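Toxin 2A (Paenibacillus larvae, PDB 5URP) is an ADP-ribosyltransferase toxin and virulence factor that probably transfers ADP-ribose from NAD+ to a protein of the infected host. Local coordinates at residues T95-S100 with L168-G173; T151-G156 with L189-P194; Y69-G74 with L143-Y148. All blocks are in the same frame, centred on the assembly; numbering follows the deposited sequence.

Contact 1: T95-S100 with L168-G173; sequences TKLKDS and LKIPKG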
loop_
_atom_site.group_PDB
_atom_site.type_symbol
_atom_site.label_atom_id
_atom_site.label_comp_id
_atom_site.label_asym_id
_atom_site.label_seq_id
_atom_site.Cartn_x
_atom_site.Cartn_y
_atom_site.Cartn_z
ATOM N N THR A 95 -14.241 7.557 4.585
ATOM C CA THR A 95 -13.706 8.558 3.685
ATOM C C THR A 95 -13.728 8.032 2.262
ATOM O O THR A 95 -13.871 6.841 2.008
ATOM C CB THR A 95 -12.322 9.013 4.148
ATOM O OG1 THR A 95 -11.933 10.214 3.442
ATOM C CG2 THR A 95 -11.319 7.867 3.998
ATOM N N LYS A 96 -13.700 8.971 1.334
ATOM C CA LYS A 96 -13.860 8.711 -0.086
ATOM C C LYS A 96 -12.985 9.729 -0.795
ATOM O O LYS A 96 -13.026 10.913 -0.450
ATOM C CB LYS A 96 -15.332 8.869 -0.527
ATOM C CG LYS A 96 -16.077 7.578 -0.774
ATOM C CD LYS A 96 -17.403 7.830 -1.454
ATOM C CE LYS A 96 -17.969 6.560 -2.025
ATOM N NZ LYS A 96 -18.754 5.836 -0.985
ATOM N N LEU A 97 -12.214 9.286 -1.776
ATOM C CA LEU A 97 -11.347 10.212 -2.497
ATOM C C LEU A 97 -12.180 11.143 -3.358
ATOM O O LEU A 97 -13.049 10.690 -4.103
ATOM C CB LEU A 97 -10.360 9.471 -3.393
ATOM C CG LEU A 97 -9.315 8.650 -2.650
ATOM C CD1 LEU A 97 -8.415 7.987 -3.683
ATOM C CD2 LEU A 97 -8.529 9.531 -1.679
ATOM N N LYS A 98 -11.876 12.443 -3.266
ATOM C CA LYS A 98 -12.461 13.427 -4.171
ATOM C C LYS A 98 -11.853 13.347 -5.567
ATOM O O LYS A 98 -12.538 13.627 -6.550
ATOM C CB LYS A 98 -12.279 14.847 -3.607
ATOM C CG LYS A 98 -12.957 15.927 -4.459
ATOM C CD LYS A 98 -12.932 17.303 -3.803
ATOM C CE LYS A 98 -13.162 18.412 -4.841
ATOM N NZ LYS A 98 -13.579 19.732 -4.251
ATOM N N ASP A 99 -10.579 12.973 -5.676
ATOM C CA ASP A 99 -9.907 12.865 -6.964
ATOM C C ASP A 99 -9.257 11.498 -7.064
ATOM O O ASP A 99 -8.876 10.921 -6.050
ATOM C CB ASP A 99 -8.806 13.917 -7.147
ATOM C CG ASP A 99 -9.176 15.278 -6.596
ATOM O OD1 ASP A 99 -10.032 15.940 -7.213
ATOM O OD2 ASP A 99 -8.570 15.693 -5.568
ATOM N N SER A 100 -9.038 11.022 -8.290
ATOM C CA SER A 100 -8.217 9.828 -8.440
ATOM C C SER A 100 -6.766 10.188 -8.151
ATOM O O SER A 100 -6.321 11.298 -8.447
ATOM C CB SER A 100 -8.311 9.238 -9.832
ATOM O OG SER A 100 -9.692 9.070 -10.198
ATOM N N LEU A 168 0.300 2.476 -7.906
ATOM C CA LEU A 168 -1.094 2.038 -7.832
ATOM C C LEU A 168 -2.019 3.219 -8.053
ATOM O O LEU A 168 -1.900 4.240 -7.380
ATOM C CB LEU A 168 -1.335 1.398 -6.462
ATOM C CG LEU A 168 -2.688 0.832 -6.159
ATOM C CD1 LEU A 168 -2.859 -0.424 -6.983
ATOM C CD2 LEU A 168 -2.747 0.525 -4.680
ATOM N N LYS A 169 -2.976 3.079 -8.973
ATOM C CA LYS A 169 -3.945 4.135 -9.208
ATOM C C LYS A 169 -5.185 3.827 -8.384
ATOM O O LYS A 169 -5.683 2.704 -8.435
ATOM C CB LYS A 169 -4.306 4.223 -10.692
ATOM C CG LYS A 169 -3.111 4.476 -11.593
ATOM C CD LYS A 169 -3.454 4.305 -13.061
ATOM C CE LYS A 169 -2.238 4.506 -13.949
ATOM N NZ LYS A 169 -2.516 4.169 -15.372
ATOM N N ILE A 170 -5.642 4.791 -7.593
ATOM C CA ILE A 170 -6.851 4.648 -6.781
ATOM C C ILE A 170 -7.920 5.526 -7.422
ATOM O O ILE A 170 -7.698 6.732 -7.572
ATOM C CB ILE A 170 -6.656 5.074 -5.314
ATOM C CG1 ILE A 170 -5.464 4.413 -4.655
ATOM C CG2 ILE A 170 -7.884 4.702 -4.495
ATOM C CD1 ILE A 170 -5.137 5.076 -3.337
ATOM N N PRO A 171 -9.090 4.991 -7.779
ATOM C CA PRO A 171 -10.091 5.813 -8.463
ATOM C C PRO A 171 -10.815 6.775 -7.537
ATOM O O PRO A 171 -10.986 6.527 -6.343
ATOM C CB PRO A 171 -11.075 4.776 -9.019
ATOM C CG PRO A 171 -10.938 3.585 -8.127
ATOM C CD PRO A 171 -9.457 3.562 -7.742
ATOM N N LYS A 172 -11.269 7.883 -8.118
ATOM C CA LYS A 172 -12.117 8.804 -7.384
ATOM C C LYS A 172 -13.291 8.029 -6.799
ATOM O O LYS A 172 -13.832 7.124 -7.441
ATOM C CB LYS A 172 -12.610 9.927 -8.309
ATOM C CG LYS A 172 -13.729 10.820 -7.716
ATOM C CD LYS A 172 -14.146 11.874 -8.714
ATOM C CE LYS A 172 -15.173 12.822 -8.117
ATOM N NZ LYS A 172 -15.132 14.094 -8.857
ATOM N N GLY A 173 -13.682 8.396 -5.580
ATOM C CA GLY A 173 -14.724 7.681 -4.869
ATOM C C GLY A 173 -14.231 6.467 -4.108
ATOM O O GLY A 173 -15.018 5.844 -3.378
#
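Gly173 and Lys172, in the turn that follows strand 164-170, each donate a backbone N-H to loop 95-100. Gly173 N donates to Leu97 O at 2.8 Å. Lys172 N reaches Ser100 OG at 2.9 Å in a more bent bond, 142° at the hydrogen. The hydroxyl is placed for this by its chi1 of -51°, which sets OG beside its own backbone N. From the same serine, CA points a C-H contact at Ile170 O, 3.3 Å away.

The apolar part is small and tight. Leu97 and Ile170 cross at about a right angle, and Leu97 CD1 presses on Ile170 CG2 at 3.4 Å, closer than usual for two methyl groups. Trp36 and Glu40 of helix 30-45 also touch Leu97.

Lys96 and Lys172 meet the other segment mainly with their carbon chains. Lys172 runs extended alongside the 95-100 backbone, and its CE comes within 3.2 Å of Lys98 O. Lys96 lies against the other end of the contact, where CG and CE each approach Gly173 O to 3.3 Å, the chain turning only at its last torsion. With a phi of 85°, Gly173 takes a backbone shape in which a side chain would be jammed against the carbonyl O of Lys172. Outside the pair, Asp99 OD2 is bonded to Trp36 NE1 and Lys98 N to Glu40.

The arrangement is a loop-to-loop junction at one end of the mixed sheet of the ADP-ribosyltransferase fold: residues 95-100 lead into edge strand 101-107, while 171-173 leave its antiparallel neighbour, strand 164-170.

Contact 2: T151-G156 with L189-P194; sequences TSLVNG and LEMLLP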
loop_
_atom_site.group_PDB
_atom_site.type_symbol
_atom_site.label_atom_id
_atom_site.label_comp_id
_atom_site.label_asym_id
_atom_site.label_seq_id
_atom_site.Cartn_x
_atom_site.Cartn_y
_atom_site.Cartn_z
ATOM N N THR A 151 0.333 2.458 1.608
ATOM C CA THR A 151 0.956 3.052 0.438
ATOM C C THR A 151 1.338 4.476 0.809
ATOM O O THR A 151 1.031 4.939 1.908
ATOM C CB THR A 151 0.004 3.071 -0.763
ATOM O OG1 THR A 151 -1.020 4.038 -0.541
ATOM C CG2 THR A 151 -0.617 1.703 -0.985
ATOM N N SER A 152 2.036 5.169 -0.089
ATOM C CA SER A 152 2.445 6.551 0.138
ATOM C C SER A 152 2.053 7.434 -1.035
ATOM O O SER A 152 2.090 7.018 -2.204
ATOM C CB SER A 152 3.984 6.660 0.346
ATOM O OG SER A 152 4.373 8.011 0.582
ATOM N N LEU A 153 1.746 8.697 -0.728
ATOM C CA LEU A 153 1.486 9.678 -1.776
ATOM C C LEU A 153 2.728 10.013 -2.583
ATOM O O LEU A 153 2.620 10.567 -3.682
ATOM C CB LEU A 153 0.930 10.968 -1.182
ATOM C CG LEU A 153 -0.489 10.963 -0.652
ATOM C CD1 LEU A 153 -0.783 12.346 -0.079
ATOM C CD2 LEU A 153 -1.468 10.626 -1.770
ATOM N N VAL A 154 3.906 9.728 -2.052
ATOM C CA VAL A 154 5.121 9.991 -2.807
ATOM C C VAL A 154 5.933 8.708 -2.924
ATOM O O VAL A 154 5.814 7.758 -2.135
ATOM C CB VAL A 154 5.996 11.128 -2.219
ATOM C CG1 VAL A 154 5.265 12.430 -2.308
ATOM C CG2 VAL A 154 6.436 10.802 -0.832
ATOM N N ASN A 155 6.804 8.719 -3.922
ATOM C CA ASN A 155 7.719 7.618 -4.177
ATOM C C ASN A 155 8.972 7.895 -3.354
ATOM O O ASN A 155 9.945 8.446 -3.846
ATOM C CB ASN A 155 8.008 7.523 -5.663
ATOM C CG ASN A 155 8.855 6.354 -6.021
ATOM O OD1 ASN A 155 9.146 5.482 -5.202
ATOM N ND2 ASN A 155 9.294 6.340 -7.262
ATOM N N GLY A 156 8.905 7.519 -2.067
ATOM C CA GLY A 156 9.908 7.952 -1.100
ATOM C C GLY A 156 11.219 7.208 -1.250
ATOM O O GLY A 156 11.298 6.149 -1.892
ATOM N N LEU A 189 3.789 9.901 4.676
ATOM C CA LEU A 189 2.700 10.359 3.796
ATOM C C LEU A 189 1.803 9.187 3.380
ATOM O O LEU A 189 1.470 9.011 2.207
ATOM C CB LEU A 189 3.211 11.100 2.560
ATOM C CG LEU A 189 4.168 12.276 2.768
ATOM C CD1 LEU A 189 4.148 13.181 1.549
ATOM C CD2 LEU A 189 3.923 13.042 4.046
ATOM N N GLU A 190 1.421 8.392 4.362
ATOM C CA GLU A 190 0.750 7.120 4.112
ATOM C C GLU A 190 -0.726 7.301 3.749
ATOM O O GLU A 190 -1.467 8.018 4.433
ATOM C CB GLU A 190 0.857 6.208 5.328
ATOM C CG GLU A 190 0.150 4.879 5.132
ATOM C CD GLU A 190 0.339 3.871 6.251
ATOM O OE1 GLU A 190 1.257 4.011 7.094
ATOM O OE2 GLU A 190 -0.455 2.908 6.274
ATOM N N MET A 191 -1.125 6.624 2.682
ATOM C CA MET A 191 -2.527 6.413 2.323
ATOM C C MET A 191 -2.828 4.956 2.654
ATOM O O MET A 191 -2.195 4.041 2.107
ATOM C CB MET A 191 -2.788 6.698 0.842
ATOM C CG MET A 191 -2.584 8.106 0.409
ATOM S SD MET A 191 -3.801 9.253 1.079
ATOM C CE MET A 191 -5.295 8.590 0.401
ATOM N N LEU A 192 -3.797 4.731 3.534
ATOM C CA LEU A 192 -4.113 3.395 4.003
ATOM C C LEU A 192 -5.363 2.919 3.285
ATOM O O LEU A 192 -6.389 3.600 3.334
ATOM C CB LEU A 192 -4.326 3.407 5.508
ATOM C CG LEU A 192 -4.641 2.082 6.188
ATOM C CD1 LEU A 192 -3.594 1.036 5.899
ATOM C CD2 LEU A 192 -4.805 2.270 7.691
ATOM N N LEU A 193 -5.265 1.784 2.624
ATOM C CA LEU A 193 -6.410 1.235 1.896
ATOM C C LEU A 193 -6.980 0.054 2.675
ATOM O O LEU A 193 -6.273 -0.628 3.428
ATOM C CB LEU A 193 -6.011 0.777 0.489
ATOM C CG LEU A 193 -5.842 1.777 -0.660
ATOM C CD1 LEU A 193 -4.891 1.170 -1.688
ATOM C CD2 LEU A 193 -7.090 2.119 -1.391
ATOM N N PRO A 194 -8.270 -0.227 2.493
ATOM C CA PRO A 194 -8.915 -1.321 3.212
ATOM C C PRO A 194 -8.246 -2.654 2.973
ATOM O O PRO A 194 -7.595 -2.872 1.948
ATOM C CB PRO A 194 -10.339 -1.334 2.618
ATOM C CG PRO A 194 -10.549 0.031 2.076
ATOM C CD PRO A 194 -9.211 0.554 1.672
#
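Met191 O is gripped twice by Thr151, which reaches it with N at 3.0 Å and with OG1 at 2.9 Å from opposite faces of the carbonyl plane. A chi1 of 71° lets the hydroxyl join the backbone in this way, placing OG1 between N and the carbonyl carbon. Met191 N completes the hydrogen-bonded antiparallel pair by donating to Thr151 O at 2.8 Å. One step on, Ser152 faces Glu190 as a non-hydrogen-bonded pair, after which Leu153 N bonds to Leu189 O at 3.0 Å.

Past the strand end, Leu153 CD2 rests on Met191 CG at 3.5 Å. Val154 sets both methyls against Leu189 CD1, 4.1 Å from CG2.

On the face that Ser152 and Glu190 share, opposite Thr151 and Met191, Ser152 OG accepts from Val154 N, an ST turn, and also bonds to Gln188 O. Glu190 OE2 is bonded to Ser150 OG, and OE1 to a glycerol, probably from the crystallisation liquor. Ser150-Thr151-Ser152 and Gln188-Leu189-Glu190 match the Ser-Thr-Ser and Gln-X-Glu motifs of C3-like ADP-ribosyltransferases, in which the corresponding glutamate is catalytic; Glu190 probably has that role here, and the pairing is consistent with that active site.

Contact 3: Y69-G74 with L143-Y148; sequences YLREEG and LLERGY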
loop_
_atom_site.group_PDB
_atom_site.type_symbol
_atom_site.label_atom_id
_atom_site.label_comp_id
_atom_site.label_asym_id
_atom_site.label_seq_id
_atom_site.Cartn_x
_atom_site.Cartn_y
_atom_site.Cartn_z
ATOM N N TYR A 69 -1.619 -11.583 10.642
ATOM C CA TYR A 69 -2.803 -12.278 11.120
ATOM C C TYR A 69 -3.835 -12.394 10.005
ATOM O O TYR A 69 -4.375 -13.469 9.745
ATOM C CB TYR A 69 -3.354 -11.514 12.322
ATOM C CG TYR A 69 -4.659 -12.006 12.869
ATOM C CD1 TYR A 69 -4.707 -13.094 13.722
ATOM C CD2 TYR A 69 -5.841 -11.358 12.567
ATOM C CE1 TYR A 69 -5.907 -13.533 14.237
ATOM C CE2 TYR A 69 -7.034 -11.785 13.075
ATOM C CZ TYR A 69 -7.069 -12.868 13.909
ATOM O OH TYR A 69 -8.267 -13.308 14.427
ATOM N N LEU A 70 -4.069 -11.297 9.290
ATOM C CA LEU A 70 -5.076 -11.315 8.230
ATOM C C LEU A 70 -4.649 -12.210 7.069
ATOM O O LEU A 70 -5.476 -12.892 6.459
ATOM C CB LEU A 70 -5.314 -9.891 7.745
ATOM C CG LEU A 70 -6.115 -8.964 8.652
ATOM C CD1 LEU A 70 -6.009 -7.547 8.143
ATOM C CD2 LEU A 70 -7.600 -9.397 8.676
ATOM N N ARG A 71 -3.359 -12.213 6.740
ATOM C CA ARG A 71 -2.856 -13.027 5.636
ATOM C C ARG A 71 -2.832 -14.510 5.975
ATOM O O ARG A 71 -3.047 -15.350 5.089
ATOM C CB ARG A 71 -1.439 -12.576 5.262
ATOM C CG ARG A 71 -1.330 -11.294 4.471
ATOM C CD ARG A 71 0.136 -10.831 4.458
ATOM N NE ARG A 71 0.436 -9.842 3.426
ATOM C CZ ARG A 71 1.623 -9.254 3.278
ATOM N NH1 ARG A 71 1.818 -8.367 2.308
ATOM N NH2 ARG A 71 2.623 -9.551 4.102
ATOM N N GLU A 72 -2.559 -14.858 7.234
ATOM C CA GLU A 72 -2.265 -16.236 7.622
ATOM C C GLU A 72 -3.373 -16.918 8.410
ATOM O O GLU A 72 -3.602 -18.114 8.220
ATOM C CB GLU A 72 -0.976 -16.279 8.454
ATOM C CG GLU A 72 0.268 -15.798 7.697
ATOM C CD GLU A 72 1.566 -16.029 8.461
ATOM O OE1 GLU A 72 1.513 -16.289 9.683
ATOM O OE2 GLU A 72 2.641 -15.949 7.832
ATOM N N GLU A 73 -4.043 -16.208 9.314
ATOM C CA GLU A 73 -5.049 -16.792 10.198
ATOM C C GLU A 73 -6.464 -16.401 9.827
ATOM O O GLU A 73 -7.363 -17.247 9.856
ATOM C CB GLU A 73 -4.804 -16.365 11.653
ATOM C CG GLU A 73 -3.386 -16.576 12.161
ATOM C CD GLU A 73 -3.016 -18.038 12.264
ATOM O OE1 GLU A 73 -3.876 -18.897 11.966
ATOM O OE2 GLU A 73 -1.863 -18.328 12.649
ATOM N N GLY A 74 -6.676 -15.141 9.482
ATOM C CA GLY A 74 -7.994 -14.642 9.184
ATOM C C GLY A 74 -8.809 -14.368 10.437
ATOM O O GLY A 74 -8.515 -14.835 11.537
ATOM N N LEU A 143 -4.632 -9.138 -8.320
ATOM C CA LEU A 143 -4.100 -9.549 -7.026
ATOM C C LEU A 143 -5.068 -9.120 -5.924
ATOM O O LEU A 143 -5.867 -8.194 -6.099
ATOM C CB LEU A 143 -2.714 -8.961 -6.760
ATOM C CG LEU A 143 -1.571 -9.340 -7.718
ATOM C CD1 LEU A 143 -0.244 -8.791 -7.216
ATOM C CD2 LEU A 143 -1.461 -10.819 -7.901
ATOM N N LEU A 144 -5.033 -9.852 -4.811
ATOM C CA LEU A 144 -5.903 -9.616 -3.659
ATOM C C LEU A 144 -5.015 -9.571 -2.428
ATOM O O LEU A 144 -4.328 -10.550 -2.126
ATOM C CB LEU A 144 -6.965 -10.716 -3.516
ATOM C CG LEU A 144 -7.701 -10.832 -2.174
ATOM C CD1 LEU A 144 -8.537 -9.627 -1.964
ATOM C CD2 LEU A 144 -8.552 -12.106 -2.133
ATOM N N GLU A 145 -5.009 -8.438 -1.734
ATOM C CA GLU A 145 -4.218 -8.263 -0.521
ATOM C C GLU A 145 -5.101 -8.466 0.702
ATOM O O GLU A 145 -6.000 -7.663 0.962
ATOM C CB GLU A 145 -3.577 -6.878 -0.508
ATOM C CG GLU A 145 -2.806 -6.570 0.752
ATOM C CD GLU A 145 -1.739 -7.604 1.067
ATOM O OE1 GLU A 145 -1.765 -8.161 2.191
ATOM O OE2 GLU A 145 -0.875 -7.851 0.197
ATOM N N ARG A 146 -4.818 -9.521 1.471
ATOM C CA ARG A 146 -5.622 -9.832 2.646
ATOM C C ARG A 146 -5.354 -8.907 3.828
ATOM O O ARG A 146 -6.266 -8.653 4.610
ATOM C CB ARG A 146 -5.403 -11.290 3.029
ATOM C CG ARG A 146 -5.916 -12.199 1.891
ATOM C CD ARG A 146 -6.066 -13.663 2.237
ATOM N NE ARG A 146 -6.196 -14.448 1.007
ATOM C CZ ARG A 146 -6.693 -15.678 0.934
ATOM N NH1 ARG A 146 -7.143 -16.293 2.023
ATOM N NH2 ARG A 146 -6.751 -16.286 -0.244
ATOM N N GLY A 147 -4.114 -8.413 4.006
ATOM C CA GLY A 147 -3.879 -7.399 5.020
ATOM C C GLY A 147 -4.365 -6.040 4.570
ATOM O O GLY A 147 -4.856 -5.867 3.463
ATOM N N TYR A 148 -4.198 -5.033 5.435
ATOM C CA TYR A 148 -4.352 -3.670 4.953
ATOM C C TYR A 148 -3.226 -3.322 3.977
ATOM O O TYR A 148 -2.137 -3.898 4.006
ATOM C CB TYR A 148 -4.377 -2.680 6.124
ATOM C CG TYR A 148 -5.541 -2.906 7.050
ATOM C CD1 TYR A 148 -6.822 -2.412 6.745
ATOM C CD2 TYR A 148 -5.386 -3.664 8.191
ATOM C CE1 TYR A 148 -7.891 -2.651 7.603
ATOM C CE2 TYR A 148 -6.435 -3.922 9.042
ATOM C CZ TYR A 148 -7.689 -3.420 8.747
ATOM O OH TYR A 148 -8.673 -3.715 9.629
#
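Glu145 makes a salt bridge with Arg71, its OE1 accepting from Arg71 NE at 3.0 Å through the syn lone pair. The second link, Arg71 NH1 to Glu145 OE2, is weak at 3.5 Å. OE2 lies in the guanidinium plane at its edge, whereas OE1 sits 21° out of it, and the two flat groups are turned 54° against each other. OE1 is also met on its anti side by Gly147 N at 3.0 Å, so two donors grip OE1. Its side chain gets there by a bend at chi2 (55°) that folds it back toward its own loop. Because Glu145 is buried, the positive charge of Arg71 probably helps to stabilise its ionised form.

Arg146 follows, packing CB over the helix backbone 3.8 Å from Leu70 O while its guanidinium leads away. Its carbonyl O is covered by Leu70 CB at 3.5 Å. At Gly147 the loop comes close to the helix, and Leu70 CD1 lies 3.8 Å from Gly147 CA. The same methyl approaches the ring of Tyr148 obliquely, 3.8 Å from CE2. Beyond this pair, Tyr148 OH bonds to Asp89 of helix 79-92 and its N to Asn67 OD1.

This is helix-on-loop packing: the last turn of helix 64-72 lies on the connection between edge strand 142-145 and strand 149-152, joining the helical part of the ADP-ribosyltransferase fold to its sheets.

How the contacts relate
Contact 2 lies about 6 Å from the centre of the molecule, with contact 1 about 12 Å and contact 3 about 18 Å away, centre to centre; contacts 1 and 3 are 22 Å apart and do not touch. Contact 1 meets contact 2 by apolar packing, Leu168 and Ile170 on Leu193 and Leu97 on Met191. Contact 3 joins it through Tyr148 against Leu192 to Pro194. Along the chain, contact 3 closes before contact 2 opens, whereas contact 1 alternates with both. Contacts 1 and 3 reach the mixed sheet and contact 2 the three-stranded one, so the presumed active-site pairing is flanked by packing that joins the two sheets to each other and to helix 64-72.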